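Long-range contacts in acetolactate synthase, small subunit (Thermotoga maritima, PDB 2FGC), which probably serves as the regulatory partner of a larger catalytic subunit and carries an ACT domain of the type found in such small subunits: residues V32-N38 with G69-I75; L49-F55 with Q86-A91. All coordinates share one frame; numbering follows the deposited sequence.

Contact 1 (V32-N38 with G69-I75); sequences VSMLVHN and GLSRLVI
Arg72 and Ser33 meet across two antiparallel strands on the face they share with Leu35 and Leu70. The arginine chain runs out extended and then turns about CG-CD (chi3 -57°), which sets the guanidinium edge-on to Ser33; Arg72 NH1 gives Ser33 OG a hydrogen bond at 3.0 Å. Leu35 approaches the same group from a different direction, laying CD1 over one face, offset toward the rim, 3.4 Å from Arg72 NH2. The in-plane bond and the methyl on its face limit how the guanidinium can turn, while NH2 also forms a salt bridge with Glu66. Leu35 then turns its CG against Leu70 CD1 at 3.9 Å, the two leucines crossing at about a right angle.

The reverse face is mostly apolar, with Ser71 the polar exception here. Selenomethionine Met34 curls at its last torsion (chi3 -62°) to press CE on Ile75 CD1, tight at 3.4 Å, and Leu73 CD1 lies against Val36 CG2 at 3.9 Å. Between the two faces runs the backbone ladder, including Val36 N to Ser71 O at 2.8 Å. Strands 28-37 and 70-79 are the central pair of a four-stranded 2-3-1-4 antiparallel sheet, the ferredoxin-like arrangement of an ACT domain.

Contact 2 (L49-F55 with Q86-A91); sequences LFARRGF and QIEKQA
Phe55, in the loop that follows helix 42-51, meets Ile87 of helix 83-91. Ile87 sets CG1 over the centre of the aromatic ring, 3.8 Å from the Phe55 centroid and 13° off the ring normal, a CH-pi contact. The ring is brought there by a first torsion of -72°, with CG anti to the carbonyl carbon. Gln90 comes to the same ring from its edge, where CG lies 4.0 Å from Phe55 CZ, so two residues one helical turn apart take the face and the rim. Deeper still, Phe50 turns its edge to the second helix, and Ala91 CB lies near the ring plane, 4.4 Å from Phe50 CZ. Beyond these residues the buried side continues into the sheet, with Phe50 on Ile75 and Ile87 on Val77.

Toward solvent the fit changes character. Exposed Arg53, its chain bent at chi2, lies across the buried Gln90 at about a right angle. The guanidinium and amide planes are 59° apart, and Arg53 NE is 3.3 Å from Gln90 CD. Gln86, partly exposed, comes no closer to Arg53 than 4.1 Å, between its OE1 and Arg53 NE.

A Schellman motif ends the helix here, with Gly54, at positive phi, as its C-prime residue; Phe55 N bonds back to Phe50 O at 3.3 Å, and Arg53 and Phe55 either side of the glycine both face helix 83-91. No clear hydrogen bond links the two segments. Their association therefore appears to depend mainly on shape and apolar burial, with the polar chains of Arg53 and Gln86 lying along the more exposed margin.

In the fold
Contacts 1 and 2 are two layers of one ACT domain, their centres about 15 Å apart. Their segments alternate along the chain: strand 28-37 leads to helix 42-51, and strand 70-79 to helix 83-91, so each helix follows one of the two paired strands, with strand 56-64 coming between helix 42-51 and strand 70-79. The layers meet on the apolar face of the sheet, where Ile75 CD1 touches Phe50 CE2 at 3.5 Å. Met34 SE lies 4.2 Å from Ala91 CB, joining strand 28-37 to helix 83-91. A bound magnesium ion lies nearby, about 10 Å from the side chain of His37 and about 9 Å from that of Ala91, too far for either to ligate it.

Contact 1 (V32-N38 with G69-I75)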
ATOM      1  N   VAL A  32      -4.444   7.258  11.535  1.00 52.35           N
ATOM      2  CA  VAL A  32      -5.898   7.163  11.577  1.00 55.45           C
ATOM      3  C   VAL A  32      -6.444   6.221  10.492  1.00 58.22           C
ATOM      4  O   VAL A  32      -5.972   6.153   9.359  1.00 59.46           O
ATOM      5  CB  VAL A  32      -6.601   8.560  11.735  1.00 53.76           C
ATOM      6  CG1 VAL A  32      -5.932   9.617  10.923  1.00 62.52           C
ATOM      7  CG2 VAL A  32      -8.039   8.499  11.412  1.00 58.40           C
ATOM      8  N   SER A  33      -7.400   5.422  10.876  1.00 55.82           N
ATOM      9  CA  SER A  33      -7.980   4.538   9.925  1.00 57.82           C
ATOM     10  C   SER A  33      -9.382   5.040   9.609  1.00 57.68           C
ATOM     11  O   SER A  33     -10.039   5.647  10.452  1.00 56.61           O
ATOM     12  CB  SER A  33      -8.006   3.143  10.525  1.00 56.07           C
ATOM     13  OG  SER A  33      -8.279   2.234   9.498  1.00 72.68           O
HETATM   14  N   MSE A  34      -9.858   4.802   8.402  1.00 56.52           N
HETATM   15  CA  MSE A  34     -11.068   5.448   8.009  1.00 63.31           C
HETATM   16  C   MSE A  34     -11.851   4.624   7.020  1.00 56.95           C
HETATM   17  O   MSE A  34     -11.298   4.154   6.053  1.00 54.60           O
HETATM   18  CB  MSE A  34     -10.648   6.718   7.331  1.00 61.86           C
HETATM   19  CG  MSE A  34     -11.623   7.749   7.376  1.00 70.79           C
HETATM   20 SE   MSE A  34     -10.754   9.346   6.580  1.00 87.21          SE
HETATM   21  CE  MSE A  34      -9.173   9.619   7.931  1.00 93.00           C
ATOM     22  N   LEU A  35     -13.154   4.502   7.225  1.00 53.79           N
ATOM     23  CA  LEU A  35     -13.977   3.643   6.390  1.00 51.23           C
ATOM     24  C   LEU A  35     -14.763   4.578   5.506  1.00 50.18           C
ATOM     25  O   LEU A  35     -15.398   5.477   6.025  1.00 50.61           O
ATOM     26  CB  LEU A  35     -14.908   2.840   7.289  1.00 50.91           C
ATOM     27  CG  LEU A  35     -15.213   1.369   7.030  1.00 60.03           C
ATOM     28  CD1 LEU A  35     -13.983   0.563   6.707  1.00 52.88           C
ATOM     29  CD2 LEU A  35     -15.886   0.796   8.281  1.00 54.51           C
ATOM     30  N   VAL A  36     -14.682   4.422   4.183  1.00 49.67           N
ATOM     31  CA  VAL A  36     -15.373   5.345   3.270  1.00 50.43           C
ATOM     32  C   VAL A  36     -16.227   4.576   2.215  1.00 50.58           C
ATOM     33  O   VAL A  36     -15.790   3.542   1.691  1.00 50.57           O
ATOM     34  CB  VAL A  36     -14.371   6.383   2.584  1.00 50.89           C
ATOM     35  CG1 VAL A  36     -13.305   6.941   3.584  1.00 44.79           C
ATOM     36  CG2 VAL A  36     -13.632   5.757   1.454  1.00 56.57           C
ATOM     37  N   HIS A  37     -17.436   5.062   1.913  1.00 51.18           N
ATOM     38  CA  HIS A  37     -18.265   4.475   0.855  1.00 52.45           C
ATOM     39  C   HIS A  37     -17.442   4.548  -0.435  1.00 54.99           C
ATOM     40  O   HIS A  37     -16.895   5.585  -0.757  1.00 53.75           O
ATOM     41  CB  HIS A  37     -19.612   5.218   0.762  1.00 51.78           C
ATOM     42  CG  HIS A  37     -20.525   4.718  -0.327  1.00 55.85           C
ATOM     43  ND1 HIS A  37     -20.826   3.378  -0.504  1.00 53.86           N
ATOM     44  CD2 HIS A  37     -21.229   5.391  -1.277  1.00 51.48           C
ATOM     45  CE1 HIS A  37     -21.652   3.247  -1.530  1.00 51.71           C
ATOM     46  NE2 HIS A  37     -21.917   4.453  -2.012  1.00 56.85           N
ATOM     47  N   ASN A  38     -17.274   3.440  -1.144  1.00 60.27           N
ATOM     48  CA  ASN A  38     -16.448   3.533  -2.347  1.00 65.88           C
ATOM     49  C   ASN A  38     -17.228   3.594  -3.656  1.00 67.13           C
ATOM     50  O   ASN A  38     -17.912   2.654  -4.050  1.00 65.49           O
ATOM     51  CB  ASN A  38     -15.216   2.575  -2.327  1.00 69.47           C
ATOM     52  CG  ASN A  38     -15.451   1.227  -3.034  1.00 74.44           C
ATOM     53  OD1 ASN A  38     -15.710   1.164  -4.250  1.00 67.70           O
ATOM     54  ND2 ASN A  38     -15.305   0.141  -2.277  1.00 70.12           N
ATOM     55  N   GLY A  69     -18.149  -2.907  -0.316  1.00 55.13           N
ATOM     56  CA  GLY A  69     -18.689  -1.603  -0.663  1.00 50.14           C
ATOM     57  C   GLY A  69     -18.037  -0.446   0.086  1.00 48.59           C
ATOM     58  O   GLY A  69     -18.246   0.720  -0.265  1.00 49.17           O
ATOM     59  N   LEU A  70     -17.235  -0.754   1.105  1.00 46.24           N
ATOM     60  CA  LEU A  70     -16.533   0.265   1.855  1.00 43.98           C
ATOM     61  C   LEU A  70     -15.051   0.032   1.801  1.00 45.81           C
ATOM     62  O   LEU A  70     -14.596  -1.079   2.026  1.00 48.67           O
ATOM     63  CB  LEU A  70     -16.968   0.278   3.315  1.00 42.99           C
ATOM     64  CG  LEU A  70     -18.435   0.402   3.703  1.00 43.10           C
ATOM     65  CD1 LEU A  70     -18.518   0.371   5.225  1.00 45.22           C
ATOM     66  CD2 LEU A  70     -19.072   1.649   3.119  1.00 35.87           C
ATOM     67  N   SER A  71     -14.310   1.087   1.498  1.00 45.32           N
ATOM     68  CA  SER A  71     -12.859   1.068   1.543  1.00 46.59           C
ATOM     69  C   SER A  71     -12.331   1.539   2.875  1.00 48.06           C
ATOM     70  O   SER A  71     -13.000   2.291   3.578  1.00 48.10           O
ATOM     71  CB  SER A  71     -12.320   1.995   0.490  1.00 43.31           C
ATOM     72  OG  SER A  71     -12.683   1.458  -0.731  1.00 48.22           O
ATOM     73  N   ARG A  72     -11.117   1.093   3.215  1.00 51.19           N
ATOM     74  CA  ARG A  72     -10.455   1.534   4.424  1.00 49.22           C
ATOM     75  C   ARG A  72      -9.157   2.165   4.030  1.00 50.64           C
ATOM     76  O   ARG A  72      -8.389   1.605   3.241  1.00 50.56           O
ATOM     77  CB  ARG A  72     -10.222   0.365   5.361  1.00 53.18           C
ATOM     78  CG  ARG A  72      -9.378   0.694   6.605  1.00 52.02           C
ATOM     79  CD  ARG A  72      -9.385  -0.494   7.628  1.00 51.87           C
ATOM     80  NE  ARG A  72     -10.741  -0.888   8.075  1.00 56.15           N
ATOM     81  CZ  ARG A  72     -11.375  -0.315   9.091  1.00 53.80           C
ATOM     82  NH1 ARG A  72     -10.804   0.686   9.734  1.00 61.58           N
ATOM     83  NH2 ARG A  72     -12.573  -0.721   9.468  1.00 64.31           N
ATOM     84  N   LEU A  73      -8.948   3.338   4.594  1.00 49.82           N
ATOM     85  CA  LEU A  73      -7.804   4.194   4.381  1.00 52.29           C
ATOM     86  C   LEU A  73      -7.078   4.368   5.668  1.00 50.11           C
ATOM     87  O   LEU A  73      -7.696   4.662   6.675  1.00 48.48           O
ATOM     88  CB  LEU A  73      -8.279   5.605   4.070  1.00 53.10           C
ATOM     89  CG  LEU A  73      -8.450   5.968   2.623  1.00 63.77           C
ATOM     90  CD1 LEU A  73      -9.768   5.404   2.170  1.00 66.76           C
ATOM     91  CD2 LEU A  73      -8.452   7.459   2.559  1.00 71.00           C
ATOM     92  N   VAL A  74      -5.761   4.290   5.606  1.00 48.20           N
ATOM     93  CA  VAL A  74      -4.928   4.539   6.747  1.00 49.12           C
ATOM     94  C   VAL A  74      -4.105   5.705   6.354  1.00 50.07           C
ATOM     95  O   VAL A  74      -3.540   5.735   5.258  1.00 50.09           O
ATOM     96  CB  VAL A  74      -4.022   3.357   7.071  1.00 48.70           C
ATOM     97  CG1 VAL A  74      -3.127   3.672   8.291  1.00 45.93           C
ATOM     98  CG2 VAL A  74      -4.919   2.138   7.382  1.00 53.52           C
ATOM     99  N   ILE A  75      -4.090   6.684   7.246  1.00 48.99           N
ATOM    100  CA  ILE A  75      -3.458   7.952   7.001  1.00 51.03           C
ATOM    101  C   ILE A  75      -2.537   8.196   8.168  1.00 52.01           C
ATOM    102  O   ILE A  75      -2.861   7.932   9.319  1.00 48.81           O
ATOM    103  CB  ILE A  75      -4.511   9.086   6.815  1.00 48.55           C
ATOM    104  CG1 ILE A  75      -5.431   8.733   5.675  1.00 49.54           C
ATOM    105  CG2 ILE A  75      -3.876  10.357   6.387  1.00 52.47           C
ATOM    106  CD1 ILE A  75      -6.677   9.601   5.628  1.00 61.60           C
TER

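Contact 2 (L49-F55 with Q86-A91)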
ATOM      1  N   LEU A  49     -10.434  17.851   0.994  1.00 67.05           N
ATOM      2  CA  LEU A  49     -10.687  18.192   2.401  1.00 71.16           C
ATOM      3  C   LEU A  49      -9.419  18.254   3.223  1.00 71.54           C
ATOM      4  O   LEU A  49      -9.304  19.045   4.152  1.00 72.90           O
ATOM      5  CB  LEU A  49     -11.612  17.153   3.056  1.00 73.56           C
ATOM      6  CG  LEU A  49     -11.806  17.258   4.581  1.00 76.10           C
ATOM      7  CD1 LEU A  49     -12.638  18.497   5.002  1.00 77.52           C
ATOM      8  CD2 LEU A  49     -12.424  15.992   5.087  1.00 81.66           C
ATOM      9  N   PHE A  50      -8.475  17.392   2.901  1.00 72.39           N
ATOM     10  CA  PHE A  50      -7.253  17.350   3.672  1.00 74.72           C
ATOM     11  C   PHE A  50      -6.265  18.409   3.256  1.00 74.59           C
ATOM     12  O   PHE A  50      -5.591  18.992   4.108  1.00 75.84           O
ATOM     13  CB  PHE A  50      -6.669  15.952   3.638  1.00 76.34           C
ATOM     14  CG  PHE A  50      -7.427  15.002   4.495  1.00 80.43           C
ATOM     15  CD1 PHE A  50      -8.746  15.303   4.876  1.00 84.47           C
ATOM     16  CD2 PHE A  50      -6.850  13.828   4.941  1.00 79.29           C
ATOM     17  CE1 PHE A  50      -9.475  14.447   5.683  1.00 88.18           C
ATOM     18  CE2 PHE A  50      -7.574  12.956   5.749  1.00 84.44           C
ATOM     19  CZ  PHE A  50      -8.891  13.266   6.115  1.00 84.45           C
ATOM     20  N   ALA A  51      -6.210  18.671   1.951  1.00 73.53           N
ATOM     21  CA  ALA A  51      -5.382  19.741   1.416  1.00 73.48           C
ATOM     22  C   ALA A  51      -5.883  21.122   1.868  1.00 74.52           C
ATOM     23  O   ALA A  51      -5.101  21.905   2.425  1.00 74.10           O
ATOM     24  CB  ALA A  51      -5.292  19.644  -0.097  1.00 72.24           C
ATOM     25  N   ARG A  52      -7.179  21.397   1.664  1.00 75.51           N
ATOM     26  CA  ARG A  52      -7.797  22.680   2.071  1.00 76.76           C
ATOM     27  C   ARG A  52      -8.236  22.688   3.547  1.00 77.23           C
ATOM     28  O   ARG A  52      -9.306  23.227   3.892  1.00 76.98           O
ATOM     29  CB  ARG A  52      -8.966  23.072   1.139  1.00 76.10           C
ATOM     30  N   ARG A  53      -7.405  22.065   4.390  1.00 76.59           N
ATOM     31  CA  ARG A  53      -7.506  22.124   5.853  1.00 74.76           C
ATOM     32  C   ARG A  53      -6.109  22.232   6.517  1.00 74.77           C
ATOM     33  O   ARG A  53      -5.997  22.380   7.745  1.00 73.96           O
ATOM     34  CB  ARG A  53      -8.288  20.920   6.389  1.00 72.58           C
ATOM     35  CG  ARG A  53      -8.940  21.148   7.732  1.00 69.36           C
ATOM     36  CD  ARG A  53     -10.083  22.123   7.588  1.00 66.68           C
ATOM     37  NE  ARG A  53     -10.418  22.788   8.841  1.00 70.98           N
ATOM     38  CZ  ARG A  53     -10.265  24.094   9.071  1.00 80.32           C
ATOM     39  NH1 ARG A  53      -9.766  24.908   8.143  1.00 83.30           N
ATOM     40  NH2 ARG A  53     -10.615  24.599  10.243  1.00 81.56           N
ATOM     41  N   GLY A  54      -5.056  22.167   5.697  1.00 73.66           N
ATOM     42  CA  GLY A  54      -3.682  22.287   6.174  1.00 74.22           C
ATOM     43  C   GLY A  54      -3.223  21.075   6.973  1.00 76.97           C
ATOM     44  O   GLY A  54      -2.639  21.232   8.051  1.00 78.27           O
ATOM     45  N   PHE A  55      -3.494  19.875   6.444  1.00 74.65           N
ATOM     46  CA  PHE A  55      -3.074  18.607   7.053  1.00 74.72           C
ATOM     47  C   PHE A  55      -1.799  18.035   6.424  1.00 73.56           C
ATOM     48  O   PHE A  55      -1.728  17.810   5.211  1.00 74.92           O
ATOM     49  CB  PHE A  55      -4.196  17.569   6.977  1.00 73.56           C
ATOM     50  CG  PHE A  55      -5.346  17.843   7.914  1.00 77.23           C
ATOM     51  CD1 PHE A  55      -5.117  18.278   9.220  1.00 77.07           C
ATOM     52  CD2 PHE A  55      -6.662  17.653   7.494  1.00 75.79           C
ATOM     53  CE1 PHE A  55      -6.184  18.524  10.083  1.00 78.93           C
ATOM     54  CE2 PHE A  55      -7.730  17.882   8.355  1.00 75.90           C
ATOM     55  CZ  PHE A  55      -7.493  18.326   9.649  1.00 77.93           C
ATOM     56  N   GLN A  86      -9.124  17.091  15.123  1.00 66.21           N
ATOM     57  CA  GLN A  86      -9.325  17.904  13.944  1.00 64.57           C
ATOM     58  C   GLN A  86      -9.696  17.081  12.738  1.00 63.52           C
ATOM     59  O   GLN A  86     -10.695  17.329  12.100  1.00 63.79           O
ATOM     60  CB  GLN A  86      -8.076  18.717  13.657  1.00 63.26           C
ATOM     61  CG  GLN A  86      -8.130  20.093  14.250  1.00 68.33           C
ATOM     62  CD  GLN A  86      -8.970  21.046  13.414  1.00 74.28           C
ATOM     63  OE1 GLN A  86      -8.577  21.442  12.305  1.00 74.39           O
ATOM     64  NE2 GLN A  86     -10.129  21.431  13.951  1.00 72.83           N
ATOM     65  N   ILE A  87      -8.885  16.084  12.444  1.00 64.87           N
ATOM     66  CA  ILE A  87      -9.103  15.210  11.318  1.00 66.30           C
ATOM     67  C   ILE A  87     -10.447  14.512  11.407  1.00 65.75           C
ATOM     68  O   ILE A  87     -11.175  14.460  10.427  1.00 65.44           O
ATOM     69  CB  ILE A  87      -7.997  14.179  11.271  1.00 66.88           C
ATOM     70  CG1 ILE A  87      -6.788  14.795  10.607  1.00 69.82           C
ATOM     71  CG2 ILE A  87      -8.434  12.936  10.534  1.00 67.55           C
ATOM     72  CD1 ILE A  87      -5.645  13.849  10.484  1.00 72.09           C
ATOM     73  N   GLU A  88     -10.752  13.982  12.589  1.00 66.92           N
ATOM     74  CA  GLU A  88     -12.054  13.413  12.906  1.00 69.15           C
ATOM     75  C   GLU A  88     -13.171  14.392  12.552  1.00 66.73           C
ATOM     76  O   GLU A  88     -13.942  14.127  11.649  1.00 66.11           O
ATOM     77  CB  GLU A  88     -12.110  13.041  14.389  1.00 71.52           C
ATOM     78  CG  GLU A  88     -13.228  12.081  14.807  1.00 81.04           C
ATOM     79  CD  GLU A  88     -12.719  10.992  15.768  1.00 94.41           C
ATOM     80  OE1 GLU A  88     -11.702  11.236  16.458  1.00 96.97           O
ATOM     81  OE2 GLU A  88     -13.316   9.888  15.827  1.00 96.40           O
ATOM     82  N   LYS A  89     -13.225  15.530  13.233  1.00 64.96           N
ATOM     83  CA  LYS A  89     -14.234  16.550  12.961  1.00 63.70           C
ATOM     84  C   LYS A  89     -14.432  16.825  11.464  1.00 63.08           C
ATOM     85  O   LYS A  89     -15.549  16.780  10.983  1.00 66.06           O
ATOM     86  CB  LYS A  89     -13.895  17.838  13.707  1.00 63.62           C
ATOM     87  CG  LYS A  89     -14.901  18.950  13.527  1.00 62.14           C
ATOM     88  CD  LYS A  89     -14.401  20.259  14.151  1.00 63.88           C
ATOM     89  N   GLN A  90     -13.342  17.085  10.745  1.00 62.48           N
ATOM     90  CA  GLN A  90     -13.333  17.433   9.297  1.00 60.18           C
ATOM     91  C   GLN A  90     -13.625  16.296   8.307  1.00 57.23           C
ATOM     92  O   GLN A  90     -14.212  16.536   7.254  1.00 58.08           O
ATOM     93  CB  GLN A  90     -11.968  18.008   8.887  1.00 60.66           C
ATOM     94  CG  GLN A  90     -11.439  19.114   9.776  1.00 62.64           C
ATOM     95  CD  GLN A  90     -12.333  20.311   9.809  1.00 67.44           C
ATOM     96  OE1 GLN A  90     -12.940  20.666   8.804  1.00 69.80           O
ATOM     97  NE2 GLN A  90     -12.427  20.947  10.971  1.00 69.94           N
ATOM     98  N   ALA A  91     -13.164  15.085   8.597  1.00 50.44           N
ATOM     99  CA  ALA A  91     -13.474  13.963   7.732  1.00 50.18           C
ATOM    100  C   ALA A  91     -15.006  13.712   7.676  1.00 50.65           C
ATOM    101  O   ALA A  91     -15.602  13.586   6.577  1.00 48.46           O
ATOM    102  CB  ALA A  91     -12.689  12.667   8.195  1.00 49.59           C
TER